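Local coordinates for FixG-related protein (Vibrio parahaemolyticus, PDB 2R39) that is of unknown function but forms the immunoglobulin-like C-terminal domain of a FixG-related membrane protein, which as a whole probably binds 4Fe-4S clusters and transfers electrons, at residues Q21-R24 against E30-N33; L37-K42 against F97-K102; Q65-Q68 against V74-L77. One frame throughout, in Å; residues are numbered along the deposited sequence.

Contact 1: residues Q21-R24 against E30-N33; sequences QLFR and EVEN
Phe23 and Val31 make the apolar part of this contact: ring atom CD1 of Phe23 lies 4.0 Å from CG2 of Val31, the two side chains running side by side. Asn33 lies alongside the same ring with its amide plane turned 56° from it, ND2 of Asn33 being 4.0 Å from CE1 of Phe23. One face of the ring is covered from within its own segment by CB of Gln21.

Both segments belong to the immunoglobulin-like domain of the FixG-related protein, where residues 21-24 are part of the loop between strands 11-17 and 31-41 and fold back over the start of the latter.

The polar contacts centre on two amides. The Gln21 chain bends at chi2 (-74°), which brings OE1 of Gln21 to 3.2 Å from CA of Asn33; that oxygen accepts a hydrogen bond from Thr34 N, while NE2 donates to Asp18 O. Within residues 30-33, Asn33 ND2 donates to Glu32 O over 2.7 Å, nearly straight at 167°, and approaches from above the carbonyl plane; OD1 of Asn33 accepts from Ile115 N and Arg17 NH2. Arg24 and Glu32 carry opposite charges, but NE of Arg24 and OE1 of Glu32 stay 5.0 Å apart.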
loop_
_atom_site.group_PDB
_atom_site.type_symbol
_atom_site.label_atom_id
_atom_site.label_comp_id
_atom_site.label_asym_id
_atom_site.label_seq_id
_atom_site.Cartn_x
_atom_site.Cartn_y
_atom_site.Cartn_z
ATOM N N GLN A 21 4.965 -13.089 -8.421
ATOM C CA GLN A 21 5.654 -12.797 -7.163
ATOM C C GLN A 21 6.962 -13.585 -7.062
ATOM O O GLN A 21 6.971 -14.820 -6.999
ATOM C CB GLN A 21 4.737 -13.033 -5.950
ATOM C CG GLN A 21 3.526 -12.085 -5.890
ATOM C CD GLN A 21 3.883 -10.644 -5.467
ATOM O OE1 GLN A 21 4.845 -10.430 -4.746
ATOM N NE2 GLN A 21 3.094 -9.668 -5.917
ATOM N N LEU A 22 8.069 -12.850 -7.062
ATOM C CA LEU A 22 9.400 -13.443 -7.075
ATOM C C LEU A 22 9.761 -14.051 -5.714
ATOM O O LEU A 22 10.777 -14.745 -5.590
ATOM C CB LEU A 22 10.432 -12.396 -7.512
ATOM C CG LEU A 22 11.550 -12.834 -8.465
ATOM C CD1 LEU A 22 11.000 -13.112 -9.861
ATOM C CD2 LEU A 22 12.644 -11.765 -8.523
ATOM N N PHE A 23 8.914 -13.786 -4.713
ATOM C CA PHE A 23 9.034 -14.315 -3.341
ATOM C C PHE A 23 10.427 -14.180 -2.711
ATOM O O PHE A 23 10.807 -14.995 -1.867
ATOM C CB PHE A 23 8.559 -15.781 -3.262
ATOM C CG PHE A 23 7.055 -15.957 -3.294
ATOM C CD1 PHE A 23 6.232 -15.312 -2.364
ATOM C CD2 PHE A 23 6.465 -16.810 -4.232
ATOM C CE1 PHE A 23 4.846 -15.488 -2.389
ATOM C CE2 PHE A 23 5.075 -16.998 -4.263
ATOM C CZ PHE A 23 4.265 -16.332 -3.338
ATOM N N ARG A 24 11.163 -13.142 -3.113
ATOM C CA ARG A 24 12.564 -12.920 -2.717
ATOM C C ARG A 24 12.850 -12.954 -1.208
ATOM O O ARG A 24 12.962 -11.903 -0.570
ATOM C CB ARG A 24 13.068 -11.587 -3.283
ATOM C CG ARG A 24 13.277 -11.555 -4.786
ATOM C CD ARG A 24 13.762 -10.177 -5.227
ATOM N NE ARG A 24 15.159 -9.927 -4.859
ATOM C CZ ARG A 24 16.154 -9.735 -5.728
ATOM N NH1 ARG A 24 15.922 -9.747 -7.040
ATOM N NH2 ARG A 24 17.389 -9.517 -5.286
ATOM N N GLU A 30 12.871 -12.015 5.413
ATOM C CA GLU A 30 11.425 -11.896 5.352
ATOM C C GLU A 30 10.943 -12.447 4.033
ATOM O O GLU A 30 11.683 -12.437 3.055
ATOM C CB GLU A 30 11.029 -10.432 5.406
ATOM C CG GLU A 30 11.271 -9.779 6.734
ATOM C CD GLU A 30 11.168 -8.289 6.664
ATOM O OE1 GLU A 30 11.331 -7.716 5.557
ATOM O OE2 GLU A 30 10.927 -7.685 7.730
ATOM N N VAL A 31 9.691 -12.887 3.987
ATOM C CA VAL A 31 9.058 -13.115 2.701
ATOM C C VAL A 31 8.497 -11.780 2.185
ATOM O O VAL A 31 7.933 -10.992 2.945
ATOM C CB VAL A 31 8.030 -14.314 2.718
ATOM C CG1 VAL A 31 6.904 -14.091 3.705
ATOM C CG2 VAL A 31 7.493 -14.599 1.317
ATOM N N GLU A 32 8.674 -11.531 0.895
ATOM C CA GLU A 32 8.287 -10.271 0.293
ATOM C C GLU A 32 7.079 -10.443 -0.618
ATOM O O GLU A 32 6.894 -11.523 -1.188
ATOM C CB GLU A 32 9.469 -9.748 -0.518
ATOM C CG GLU A 32 9.381 -8.286 -0.840
ATOM C CD GLU A 32 10.688 -7.733 -1.318
ATOM O OE1 GLU A 32 11.196 -8.249 -2.336
ATOM O OE2 GLU A 32 11.188 -6.774 -0.672
ATOM N N ASN A 33 6.247 -9.402 -0.719
ATOM C CA ASN A 33 5.235 -9.284 -1.780
ATOM C C ASN A 33 5.371 -7.910 -2.390
ATOM O O ASN A 33 5.577 -6.947 -1.655
ATOM C CB ASN A 33 3.797 -9.381 -1.229
ATOM C CG ASN A 33 3.289 -10.809 -1.088
ATOM O OD1 ASN A 33 2.080 -11.033 -0.987
ATOM N ND2 ASN A 33 4.195 -11.767 -1.038
#

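Contact 2: residues L37-K42 against F97-K102; sequences LKVINK and FILTDK
Leu37 meets Phe97 across the interior of the domain, and its side chain can be traced from the backbone outward. CB leaves strand 31-41 in the direction of residues 97-102, and CG stands anti to the carbonyl carbon (chi1 -50°), beside the backbone N. Of the two methyls, CD2 makes the contact: it sits over one face of the Phe97 ring, 4.1 Å from CG of Phe97, displaced from the middle toward the rim. The line from this methyl to the ring centroid is 4.2 Å long and 14° off the ring normal, the geometry of a CH-pi interaction. Tyr35 packs edge-to-face with the same ring, and Val15 and Met79 touch both Leu37 and Phe97.

The two segments lie in different sheets of an immunoglobulin-like beta sandwich, strand 31-41 in one and strand 92-101 in the other, so side chains alone bridge them. The CA atoms of Leu37 and Phe97 are 8.7 Å apart, and apolar side chains of both sheets meet between them.

Two residues further along each strand, Val39 and Leu99 reach for each other tip to tip. Methyl CD1 of Leu99 comes to 3.6 Å from CG1 of Val39 and 3.9 Å from CG2 of Val39, so that one leucine methyl touches both branches of the valine. With CG anti to the backbone N (chi1 175°), Leu99 reaches across to the valine; Met13, Tyr49 and Ile108 also touch this leucine in the buried layer.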
loop_
_atom_site.group_PDB
_atom_site.type_symbol
_atom_site.label_atom_id
_atom_site.label_comp_id
_atom_site.label_asym_id
_atom_site.label_seq_id
_atom_site.Cartn_x
_atom_site.Cartn_y
_atom_site.Cartn_z
ATOM N N LEU A 37 0.813 1.013 -6.004
ATOM C CA LEU A 37 -0.284 1.901 -5.633
ATOM C C LEU A 37 -0.466 2.978 -6.706
ATOM O O LEU A 37 0.503 3.564 -7.152
ATOM C CB LEU A 37 -0.028 2.559 -4.268
ATOM C CG LEU A 37 0.368 1.710 -3.053
ATOM C CD1 LEU A 37 0.356 2.558 -1.760
ATOM C CD2 LEU A 37 -0.497 0.502 -2.879
ATOM N N LYS A 38 -1.707 3.217 -7.119
ATOM C CA LYS A 38 -2.037 4.352 -7.986
ATOM C C LYS A 38 -2.830 5.364 -7.171
ATOM O O LYS A 38 -3.870 5.035 -6.608
ATOM C CB LYS A 38 -2.858 3.886 -9.190
ATOM C CG LYS A 38 -3.313 5.012 -10.128
ATOM C CD LYS A 38 -4.136 4.483 -11.313
ATOM C CE LYS A 38 -3.268 3.712 -12.306
ATOM N NZ LYS A 38 -4.012 3.224 -13.526
ATOM N N VAL A 39 -2.327 6.589 -7.095
ATOM C CA VAL A 39 -2.939 7.614 -6.267
ATOM C C VAL A 39 -3.295 8.826 -7.120
ATOM O O VAL A 39 -2.500 9.273 -7.935
ATOM C CB VAL A 39 -1.987 8.041 -5.109
ATOM C CG1 VAL A 39 -2.502 9.286 -4.404
ATOM C CG2 VAL A 39 -1.778 6.898 -4.108
ATOM N N ILE A 40 -4.495 9.356 -6.931
ATOM C CA ILE A 40 -4.862 10.588 -7.624
ATOM C C ILE A 40 -5.374 11.675 -6.679
ATOM O O ILE A 40 -6.140 11.398 -5.753
ATOM C CB ILE A 40 -5.832 10.345 -8.820
ATOM C CG1 ILE A 40 -6.248 11.687 -9.435
ATOM C CG2 ILE A 40 -7.043 9.527 -8.427
ATOM C CD1 ILE A 40 -6.730 11.567 -10.811
ATOM N N ASN A 41 -4.905 12.901 -6.903
ATOM C CA ASN A 41 -5.438 14.078 -6.243
ATOM C C ASN A 41 -6.546 14.659 -7.124
ATOM O O ASN A 41 -6.280 15.155 -8.219
ATOM C CB ASN A 41 -4.318 15.095 -6.058
ATOM C CG ASN A 41 -4.774 16.381 -5.376
ATOM O OD1 ASN A 41 -5.968 16.618 -5.145
ATOM N ND2 ASN A 41 -3.808 17.220 -5.057
ATOM N N LYS A 42 -7.786 14.590 -6.652
ATOM C CA LYS A 42 -8.926 15.035 -7.463
ATOM C C LYS A 42 -9.349 16.464 -7.137
ATOM O O LYS A 42 -10.385 16.941 -7.614
ATOM C CB LYS A 42 -10.103 14.080 -7.294
ATOM C CG LYS A 42 -9.825 12.664 -7.774
ATOM C CD LYS A 42 -11.069 11.799 -7.641
ATOM C CE LYS A 42 -10.706 10.337 -7.677
ATOM N NZ LYS A 42 -11.856 9.561 -8.165
ATOM N N PHE A 97 -4.515 -1.529 2.234
ATOM C CA PHE A 97 -3.734 -0.323 2.092
ATOM C C PHE A 97 -4.625 0.882 2.367
ATOM O O PHE A 97 -5.825 0.908 1.995
ATOM C CB PHE A 97 -3.137 -0.254 0.704
ATOM C CG PHE A 97 -2.056 -1.276 0.468
ATOM C CD1 PHE A 97 -0.770 -1.062 0.941
ATOM C CD2 PHE A 97 -2.330 -2.444 -0.241
ATOM C CE1 PHE A 97 0.239 -1.997 0.719
ATOM C CE2 PHE A 97 -1.328 -3.382 -0.467
ATOM C CZ PHE A 97 -0.045 -3.156 0.020
ATOM N N ILE A 98 -4.060 1.868 3.055
ATOM C CA ILE A 98 -4.860 2.975 3.502
ATOM C C ILE A 98 -4.184 4.251 3.073
ATOM O O ILE A 98 -2.998 4.452 3.359
ATOM C CB ILE A 98 -5.084 2.904 5.022
ATOM C CG1 ILE A 98 -5.833 1.592 5.363
ATOM C CG2 ILE A 98 -5.848 4.162 5.534
ATOM C CD1 ILE A 98 -5.495 1.043 6.719
ATOM N N LEU A 99 -4.928 5.085 2.350
ATOM C CA LEU A 99 -4.445 6.422 2.033
ATOM C C LEU A 99 -5.117 7.375 3.022
ATOM O O LEU A 99 -6.339 7.385 3.154
ATOM C CB LEU A 99 -4.783 6.801 0.573
ATOM C CG LEU A 99 -4.405 8.241 0.189
ATOM C CD1 LEU A 99 -4.101 8.343 -1.293
ATOM C CD2 LEU A 99 -5.498 9.220 0.574
ATOM N N THR A 100 -4.313 8.142 3.734
ATOM C CA THR A 100 -4.827 9.131 4.660
ATOM C C THR A 100 -4.495 10.527 4.137
ATOM O O THR A 100 -3.330 10.850 3.940
ATOM C CB THR A 100 -4.222 8.943 6.066
ATOM O OG1 THR A 100 -4.550 7.628 6.537
ATOM C CG2 THR A 100 -4.788 9.988 7.048
ATOM N N ASP A 101 -5.542 11.313 3.894
ATOM C CA ASP A 101 -5.452 12.728 3.502
ATOM C C ASP A 101 -6.036 13.473 4.680
ATOM O O ASP A 101 -7.252 13.720 4.713
ATOM C CB ASP A 101 -6.322 12.965 2.250
ATOM C CG ASP A 101 -6.425 14.450 1.828
ATOM O OD1 ASP A 101 -6.108 15.380 2.593
ATOM O OD2 ASP A 101 -6.875 14.677 0.688
ATOM N N LYS A 102 -5.195 13.781 5.665
ATOM C CA LYS A 102 -5.625 14.532 6.857
ATOM C C LYS A 102 -6.327 15.869 6.570
ATOM O O LYS A 102 -7.313 16.196 7.228
ATOM C CB LYS A 102 -4.445 14.777 7.813
ATOM C CG LYS A 102 -3.360 15.710 7.293
ATOM C CD LYS A 102 -2.151 15.718 8.245
ATOM C CE LYS A 102 -2.215 16.874 9.250
ATOM N NZ LYS A 102 -1.535 16.536 10.542
#

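Contact 3: residues Q65-Q68 against V74-L77; sequences QTIQ and VLNL
Leu75 and Leu77 face Ile67 across one border of the immunoglobulin-like beta sandwich, where strand 66-69, outermost in its sheet, lies over strand 74-83 of the other sheet. The axes of strands 66-68 and 74-77 come no nearer than 10.3 Å and run at 151° to each other. They are therefore roughly antiparallel, but far too distant for backbone pairing, and the contact depends on side-chain packing between the layers.

Val74, the first residue of the second segment, turns to the outer surface of its sheet, where it lies against Lys38 and Ile40 of the adjacent strand. Leu75 then points inward. With CG anti to the carbonyl carbon (chi1 -69°), it sends CD1 to 4.0 Å from CD1 of Ile67, the two side chains meeting tip to tip. The same Leu75 methyl approaches the backbone of the opposing strand as well, with Gln68 O 4.3 Å from Leu75 CD1. Asn76 is again on the outer surface, beside Thr36. Leu77 returns to the inside and also packs against Leu51 of strand 47-54.

The alternation thus presents two leucines to a single isoleucine, which also packs against Tyr49 of strand 47-54. Ile67 holds CG1 between the backbone N and the carbonyl carbon (chi1 48°), and from there its chain is extended, carrying CD1 in between the sheets to the leucine methyls. That terminal methyl meets both leucines at nearly equal distances, CD1 of Ile67 lying 3.9 Å from CD1 of Leu77, again tip to tip.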
loop_
_atom_site.group_PDB
_atom_site.type_symbol
_atom_site.label_atom_id
_atom_site.label_comp_id
_atom_site.label_asym_id
_atom_site.label_seq_id
_atom_site.Cartn_x
_atom_site.Cartn_y
_atom_site.Cartn_z
ATOM N N GLN A 65 5.850 6.414 1.704
ATOM C CA GLN A 65 5.009 6.417 2.880
ATOM C C GLN A 65 4.190 7.718 2.985
ATOM O O GLN A 65 3.035 7.704 3.408
ATOM C CB GLN A 65 5.893 6.271 4.131
ATOM C CG GLN A 65 5.106 6.141 5.387
ATOM C CD GLN A 65 5.945 5.772 6.580
ATOM O OE1 GLN A 65 6.663 6.607 7.146
ATOM N NE2 GLN A 65 5.826 4.521 7.000
ATOM N N THR A 66 4.822 8.839 2.666
ATOM C CA THR A 66 4.195 10.142 2.747
ATOM C C THR A 66 4.526 10.834 1.435
ATOM O O THR A 66 5.692 10.865 1.035
ATOM C CB THR A 66 4.768 10.957 3.943
ATOM O OG1 THR A 66 4.475 10.274 5.169
ATOM C CG2 THR A 66 4.152 12.339 4.011
ATOM N N ILE A 67 3.521 11.408 0.781
ATOM C CA ILE A 67 3.700 12.002 -0.552
ATOM C C ILE A 67 2.991 13.345 -0.702
ATOM O O ILE A 67 1.982 13.584 -0.044
ATOM C CB ILE A 67 3.189 11.049 -1.679
ATOM C CG1 ILE A 67 1.785 10.521 -1.342
ATOM C CG2 ILE A 67 4.132 9.878 -1.867
ATOM C CD1 ILE A 67 1.136 9.693 -2.424
ATOM N N GLN A 68 3.541 14.219 -1.550
ATOM C CA GLN A 68 2.869 15.447 -1.973
ATOM C C GLN A 68 2.380 15.270 -3.412
ATOM O O GLN A 68 3.165 14.919 -4.303
ATOM C CB GLN A 68 3.830 16.651 -1.921
ATOM C CG GLN A 68 3.910 17.349 -0.582
ATOM C CD GLN A 68 4.771 18.594 -0.626
ATOM O OE1 GLN A 68 4.981 19.200 -1.693
ATOM N NE2 GLN A 68 5.272 18.999 0.537
ATOM N N VAL A 74 -1.657 12.121 -11.214
ATOM C CA VAL A 74 -1.758 10.684 -10.987
ATOM C C VAL A 74 -0.348 10.150 -10.726
ATOM O O VAL A 74 0.546 10.315 -11.560
ATOM C CB VAL A 74 -2.402 9.954 -12.197
ATOM C CG1 VAL A 74 -2.477 8.460 -11.960
ATOM C CG2 VAL A 74 -3.781 10.500 -12.474
ATOM N N LEU A 75 -0.155 9.542 -9.555
ATOM C CA LEU A 75 1.131 8.958 -9.183
ATOM C C LEU A 75 1.099 7.428 -9.214
ATOM O O LEU A 75 0.105 6.799 -8.854
ATOM C CB LEU A 75 1.563 9.428 -7.786
ATOM C CG LEU A 75 1.965 10.884 -7.537
ATOM C CD1 LEU A 75 2.276 11.080 -6.051
ATOM C CD2 LEU A 75 3.166 11.272 -8.373
ATOM N N ASN A 76 2.216 6.845 -9.620
ATOM C CA ASN A 76 2.357 5.409 -9.715
ATOM C C ASN A 76 3.458 4.959 -8.768
ATOM O O ASN A 76 4.621 5.347 -8.938
ATOM C CB ASN A 76 2.700 5.026 -11.147
ATOM C CG ASN A 76 2.492 3.567 -11.414
ATOM O OD1 ASN A 76 3.445 2.826 -11.681
ATOM N ND2 ASN A 76 1.240 3.134 -11.352
ATOM N N LEU A 77 3.094 4.155 -7.768
ATOM C CA LEU A 77 3.996 3.888 -6.653
ATOM C C LEU A 77 4.300 2.412 -6.413
ATOM O O LEU A 77 3.585 1.737 -5.652
ATOM C CB LEU A 77 3.472 4.547 -5.366
ATOM C CG LEU A 77 3.048 6.021 -5.423
ATOM C CD1 LEU A 77 2.367 6.450 -4.150
ATOM C CD2 LEU A 77 4.236 6.951 -5.747
#

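From the N terminus, strand 11-17 leads into the loop that contact 1 closes locally, folding residues 21-24 against the start of strand 31-41. Further along that strand contact 2 opens, and it closes only at strand 92-101, after more than fifty intervening residues. Contact 3 is nested inside this long loop and joins strand 66-69 to the start of strand 74-83 around a short turn. Contacts 2 and 3 each bridge the two sheets, their centres about 8 Å apart, and are coupled by backbone pairing of strands 31-41 and 74-83. Contact 1 lies across the centre of the chain from contact 2, about 24 Å between centres.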